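Long-range contacts in NleG5-1 effector (PDB 5VGC), which probably acts as an E3 ubiquitin ligase, promoting ubiquitin transfer with a RING/U-box-like C-terminal domain, and binds calcium ions: residues L25-R29 with R83-H87; L44-I48 with G59-Q63. The protein carries 1 engineered substitution. One frame throughout, in Å; residues are numbered along the deposited sequence.

Contact 1. Residues L25-R29 with R83-H87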
loop_
_atom_site.group_PDB
_atom_site.type_symbol
_atom_site.label_atom_id
_atom_site.label_comp_id
_atom_site.label_asym_id
_atom_site.label_seq_id
_atom_site.Cartn_x
_atom_site.Cartn_y
_atom_site.Cartn_z
ATOM N N LEU A 25 13.689 -9.413 30.531
ATOM C CA LEU A 25 13.176 -8.590 29.427
ATOM C C LEU A 25 11.641 -8.496 29.475
ATOM O O LEU A 25 11.073 -7.414 29.273
ATOM C CB LEU A 25 13.642 -9.131 28.074
ATOM C CG LEU A 25 15.165 -9.149 27.829
ATOM C CD1 LEU A 25 15.511 -10.048 26.655
ATOM C CD2 LEU A 25 15.712 -7.753 27.590
ATOM N N SER A 26 10.983 -9.625 29.755
ATOM C CA SER A 26 9.529 -9.664 29.991
ATOM C C SER A 26 9.094 -8.667 31.068
ATOM O O SER A 26 8.102 -7.953 30.893
ATOM C CB SER A 26 9.068 -11.077 30.372
ATOM O OG SER A 26 9.145 -11.951 29.256
ATOM N N GLU A 27 9.837 -8.612 32.171
ATOM C CA GLU A 27 9.564 -7.609 33.220
ATOM C C GLU A 27 9.756 -6.169 32.719
ATOM O O GLU A 27 8.991 -5.270 33.113
ATOM C CB GLU A 27 10.373 -7.895 34.503
ATOM C CG GLU A 27 9.777 -9.042 35.333
ATOM C CD GLU A 27 10.770 -9.736 36.266
ATOM O OE1 GLU A 27 11.762 -9.105 36.687
ATOM O OE2 GLU A 27 10.549 -10.925 36.582
ATOM N N ILE A 28 10.742 -5.946 31.845
ATOM C CA ILE A 28 10.874 -4.630 31.180
ATOM C C ILE A 28 9.613 -4.350 30.354
ATOM O O ILE A 28 9.036 -3.256 30.458
ATOM C CB ILE A 28 12.111 -4.490 30.260
ATOM C CG1 ILE A 28 13.422 -4.794 31.003
ATOM C CG2 ILE A 28 12.183 -3.072 29.695
ATOM C CD1 ILE A 28 14.600 -5.062 30.090
ATOM N N ARG A 29 9.191 -5.335 29.548
ATOM C CA ARG A 29 7.971 -5.194 28.731
ATOM C C ARG A 29 6.719 -4.914 29.588
ATOM O O ARG A 29 5.862 -4.108 29.200
ATOM C CB ARG A 29 7.695 -6.422 27.866
ATOM C CG ARG A 29 8.788 -6.879 26.912
ATOM C CD ARG A 29 8.190 -7.857 25.899
ATOM N NE ARG A 29 9.098 -8.909 25.416
ATOM C CZ ARG A 29 10.135 -8.724 24.603
ATOM N NH1 ARG A 29 10.877 -9.766 24.236
ATOM N NH2 ARG A 29 10.445 -7.512 24.159
ATOM N N ARG A 83 17.082 -2.883 20.197
ATOM C CA ARG A 83 17.235 -4.059 19.349
ATOM C C ARG A 83 16.949 -5.361 20.116
ATOM O O ARG A 83 16.327 -6.273 19.585
ATOM C CB ARG A 83 18.627 -4.116 18.713
ATOM C CG ARG A 83 18.829 -3.127 17.590
ATOM C CD ARG A 83 19.999 -3.518 16.712
ATOM N NE ARG A 83 20.301 -2.384 15.849
ATOM C CZ ARG A 83 19.723 -2.138 14.669
ATOM N NH1 ARG A 83 18.779 -2.930 14.154
ATOM N NH2 ARG A 83 20.076 -1.069 13.994
ATOM N N THR A 84 17.396 -5.438 21.364
ATOM C CA THR A 84 17.209 -6.649 22.152
ATOM C C THR A 84 15.728 -6.868 22.455
ATOM O O THR A 84 15.236 -7.983 22.324
ATOM C CB THR A 84 18.056 -6.625 23.446
ATOM O OG1 THR A 84 19.416 -6.300 23.120
ATOM C CG2 THR A 84 18.019 -7.970 24.137
ATOM N N LEU A 85 15.030 -5.802 22.834
ATOM C CA LEU A 85 13.570 -5.865 23.049
ATOM C C LEU A 85 12.691 -6.077 21.791
ATOM O O LEU A 85 11.757 -6.874 21.822
ATOM C CB LEU A 85 13.083 -4.596 23.766
ATOM C CG LEU A 85 13.574 -4.409 25.194
ATOM C CD1 LEU A 85 13.268 -2.997 25.675
ATOM C CD2 LEU A 85 12.920 -5.442 26.095
ATOM N N ASN A 86 12.978 -5.366 20.704
ATOM C CA ASN A 86 12.040 -5.282 19.574
ATOM C C ASN A 86 12.005 -6.508 18.660
ATOM O O ASN A 86 12.983 -7.257 18.563
ATOM C CB ASN A 86 12.358 -4.034 18.735
ATOM C CG ASN A 86 12.023 -2.737 19.464
ATOM O OD1 ASN A 86 11.247 -2.720 20.422
ATOM N ND2 ASN A 86 12.605 -1.642 19.004
ATOM N N HIS A 87 10.877 -6.692 17.976
ATOM C CA HIS A 87 10.758 -7.734 16.953
ATOM C C HIS A 87 11.636 -7.359 15.756
ATOM O O HIS A 87 11.722 -6.180 15.384
ATOM C CB HIS A 87 9.325 -7.910 16.472
ATOM C CG HIS A 87 8.349 -8.232 17.560
ATOM N ND1 HIS A 87 8.104 -9.515 18.006
ATOM C CD2 HIS A 87 7.540 -7.424 18.278
ATOM C CE1 HIS A 87 7.197 -9.479 18.963
ATOM N NE2 HIS A 87 6.839 -8.221 19.150
#

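Contact 2. Residues L44-I48 with G59-Q63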
loop_
_atom_site.group_PDB
_atom_site.type_symbol
_atom_site.label_atom_id
_atom_site.label_comp_id
_atom_site.label_asym_id
_atom_site.label_seq_id
_atom_site.Cartn_x
_atom_site.Cartn_y
_atom_site.Cartn_z
ATOM N N LEU A 44 23.235 5.554 35.092
ATOM C CA LEU A 44 22.546 6.411 34.117
ATOM C C LEU A 44 21.104 5.922 33.963
ATOM O O LEU A 44 20.852 4.705 33.939
ATOM C CB LEU A 44 23.224 6.391 32.736
ATOM C CG LEU A 44 24.626 6.977 32.539
ATOM C CD1 LEU A 44 25.692 5.999 33.004
ATOM C CD2 LEU A 44 24.853 7.353 31.079
ATOM N N MET A 45 20.179 6.875 33.847
ATOM C CA MET A 45 18.748 6.600 33.679
ATOM C C MET A 45 18.407 6.499 32.191
ATOM O O MET A 45 18.842 7.343 31.401
ATOM C CB MET A 45 17.906 7.750 34.271
ATOM C CG MET A 45 18.116 8.086 35.745
ATOM S SD MET A 45 17.545 9.747 36.210
ATOM C CE MET A 45 15.796 9.695 35.802
ATOM N N VAL A 46 17.642 5.471 31.814
ATOM C CA VAL A 46 17.006 5.403 30.481
ATOM C C VAL A 46 15.544 4.985 30.632
ATOM O O VAL A 46 15.224 4.090 31.424
ATOM C CB VAL A 46 17.722 4.449 29.480
ATOM C CG1 VAL A 46 18.904 5.139 28.820
ATOM C CG2 VAL A 46 18.169 3.165 30.143
ATOM N N SER A 47 14.667 5.642 29.870
ATOM C CA SER A 47 13.227 5.409 29.966
ATOM C C SER A 47 12.739 4.705 28.708
ATOM O O SER A 47 12.873 5.240 27.602
ATOM C CB SER A 47 12.484 6.737 30.148
ATOM O OG SER A 47 11.098 6.506 30.374
ATOM N N ILE A 48 12.180 3.512 28.881
ATOM C CA ILE A 48 11.592 2.769 27.777
ATOM C C ILE A 48 10.079 2.978 27.813
ATOM O O ILE A 48 9.426 2.674 28.831
ATOM C CB ILE A 48 11.905 1.262 27.867
ATOM C CG1 ILE A 48 13.405 1.015 28.089
ATOM C CG2 ILE A 48 11.447 0.532 26.620
ATOM C CD1 ILE A 48 14.348 1.770 27.176
ATOM N N GLY A 59 13.281 3.983 23.447
ATOM C CA GLY A 59 14.058 4.416 24.596
ATOM C C GLY A 59 14.444 5.871 24.515
ATOM O O GLY A 59 14.792 6.355 23.438
ATOM N N SER A 60 14.385 6.567 25.652
ATOM C CA SER A 60 14.869 7.946 25.751
ATOM C C SER A 60 15.836 8.074 26.918
ATOM O O SER A 60 15.738 7.324 27.899
ATOM C CB SER A 60 13.702 8.927 25.909
ATOM O OG SER A 60 12.963 8.674 27.094
ATOM N N LEU A 61 16.762 9.027 26.795
ATOM C CA LEU A 61 17.799 9.260 27.795
ATOM C C LEU A 61 17.481 10.499 28.646
ATOM O O LEU A 61 17.758 11.626 28.242
ATOM C CB LEU A 61 19.156 9.419 27.099
ATOM C CG LEU A 61 20.411 9.397 27.976
ATOM C CD1 LEU A 61 20.659 8.023 28.571
ATOM C CD2 LEU A 61 21.631 9.845 27.182
ATOM N N ASN A 62 16.898 10.282 29.826
ATOM C CA ASN A 62 16.676 11.352 30.812
ATOM C C ASN A 62 18.039 11.828 31.344
ATOM O O ASN A 62 18.530 11.327 32.362
ATOM C CB ASN A 62 15.788 10.875 31.985
ATOM C CG ASN A 62 14.319 10.707 31.609
ATOM O OD1 ASN A 62 13.725 9.656 31.858
ATOM N ND2 ASN A 62 13.726 11.742 31.018
ATOM N N GLN A 63 18.633 12.791 30.639
ATOM C CA GLN A 63 19.979 13.295 30.937
ATOM C C GLN A 63 19.988 14.815 30.990
ATOM O O GLN A 63 19.086 15.461 30.454
ATOM C CB GLN A 63 20.981 12.828 29.883
ATOM C CG GLN A 63 20.604 13.175 28.437
ATOM C CD GLN A 63 21.776 13.620 27.570
ATOM O OE1 GLN A 63 21.842 13.276 26.388
ATOM N NE2 GLN A 63 22.697 14.392 28.144
#

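Contact 1. Residues L25-R29 with R83-H87
Leu-85, in the last turn of helix 68-85, meets Leu-25, Ile-28 and Arg-29 on one flank of helix 22-34, a helix-helix packing in the N-terminal alpha/beta part of the chain, next to its three-stranded antiparallel sheet. The nearest CA atoms, those of Leu-25 and Leu-85, are 6.9 Å apart, and the contact is made by side chains and one carbonyl. The two branches of Leu-85 divide the work. Its CD2 meets Leu-25 CD2 at 3.9 Å, the leucines slanting across each other, while its CD1 lies 4.2 Å from Ile-28 CG2. That methyl is brought to the interface by an Ile-28 chi1 of -56°, which sets CG2 anti to the backbone N. Ile-28 also rests on Ala-37 and Ile-39 of strand 37-41, so the apolar patch runs on into the sheet. One residue earlier in helix 68-85, Thr-84 turns its methyl to Leu-25, CG2 to CD1 at 4.1 Å, while its hydroxyl stays with its own helix, bonded to His-80 O. Arg-29 supplies the polar part. Its chain bends at chi3, -148°, and carries the guanidinium across to the end of helix 68-85, where Asn-86 is the first residue to leave helical geometry. A positive group here would probably suit the negative end of the helix dipole. Phe-57 of strand 57-60 touches both Arg-29 and Leu-85. The guanidinium presents an edge to the carbonyl, the oxygen lying somewhat out of its plane: Arg-29 NH2 donates to Leu-85 O at 2.8 Å, with a bent N-H...O angle of 144°.

Contact 2. Residues L44-I48 with G59-Q63
Ser-47 and Ser-60 face each other as an antiparallel hydrogen-bonded pair and carry the backbone hydrogen bonds between residues 44-48 and 59-63. Ser-47 N donates to Ser-60 O at 2.8 Å in an almost straight bond, 171° at the hydrogen, and Ser-60 N returns an equally short bond to Ser-47 O. A third, weak bond reaches that same carbonyl from Ser-60 OG, which a chi1 of 61° places between its own backbone N and carbonyl carbon. Two CA-H...O contacts supplement these bonds: Gly-59 CA approaches Ser-47 O at 3.3 Å, and Val-46 CA lies near Ser-60 O. The next pair, Ile-48 with Gly-59, is non-hydrogen-bonded and close, its CA atoms 4.3 Å apart; Ile-48 bends its CD1 over the glycine, 3.7 Å from Gly-59 CA.

Apolar contact continues beyond Ser-60, where residues 61-63 have left the strand. Leu-61 CB starts away from strand 44-50, but the side chain swings back, bringing CD1 to 3.4 Å from Val-46 CG1. Both side chains also touch Ile-78 of helix 68-85, so this face of the sheet is packed against that helix.

The serine face is more polar. Asn-62, at the centre of an inverse gamma turn, leans toward strand 44-50: its CB touches Met-45 CE at 4.0 Å and its OD1 comes to 3.6 Å from Ser-47 CB. That oxygen accepts a hydrogen bond from Gln-38 NE2 of strand 37-41, on the far side of strand 44-50. The whole is the second hairpin of a three-stranded antiparallel meander with one face covered by a helix.

From the N terminus the chain runs through helix 22-34, which holds the first half of contact 1, then through strand 37-41 into strand 44-50, where contact 2 begins. Contact 2 closes a hairpin, with ten residues between its two segments, when strand 57-60 returns. Helix 68-85 follows, and its end completes contact 1, closing a loop of 53 residues that encloses the whole hairpin; the two contacts are thus nested, not crossed. Their centres lie about 15 Å apart, and Leu-85 CD1 of contact 1 packs on Ile-48 CG2 of contact 2 at 4.1 Å. Together they tie two helices and the three-stranded sheet into one N-terminal unit.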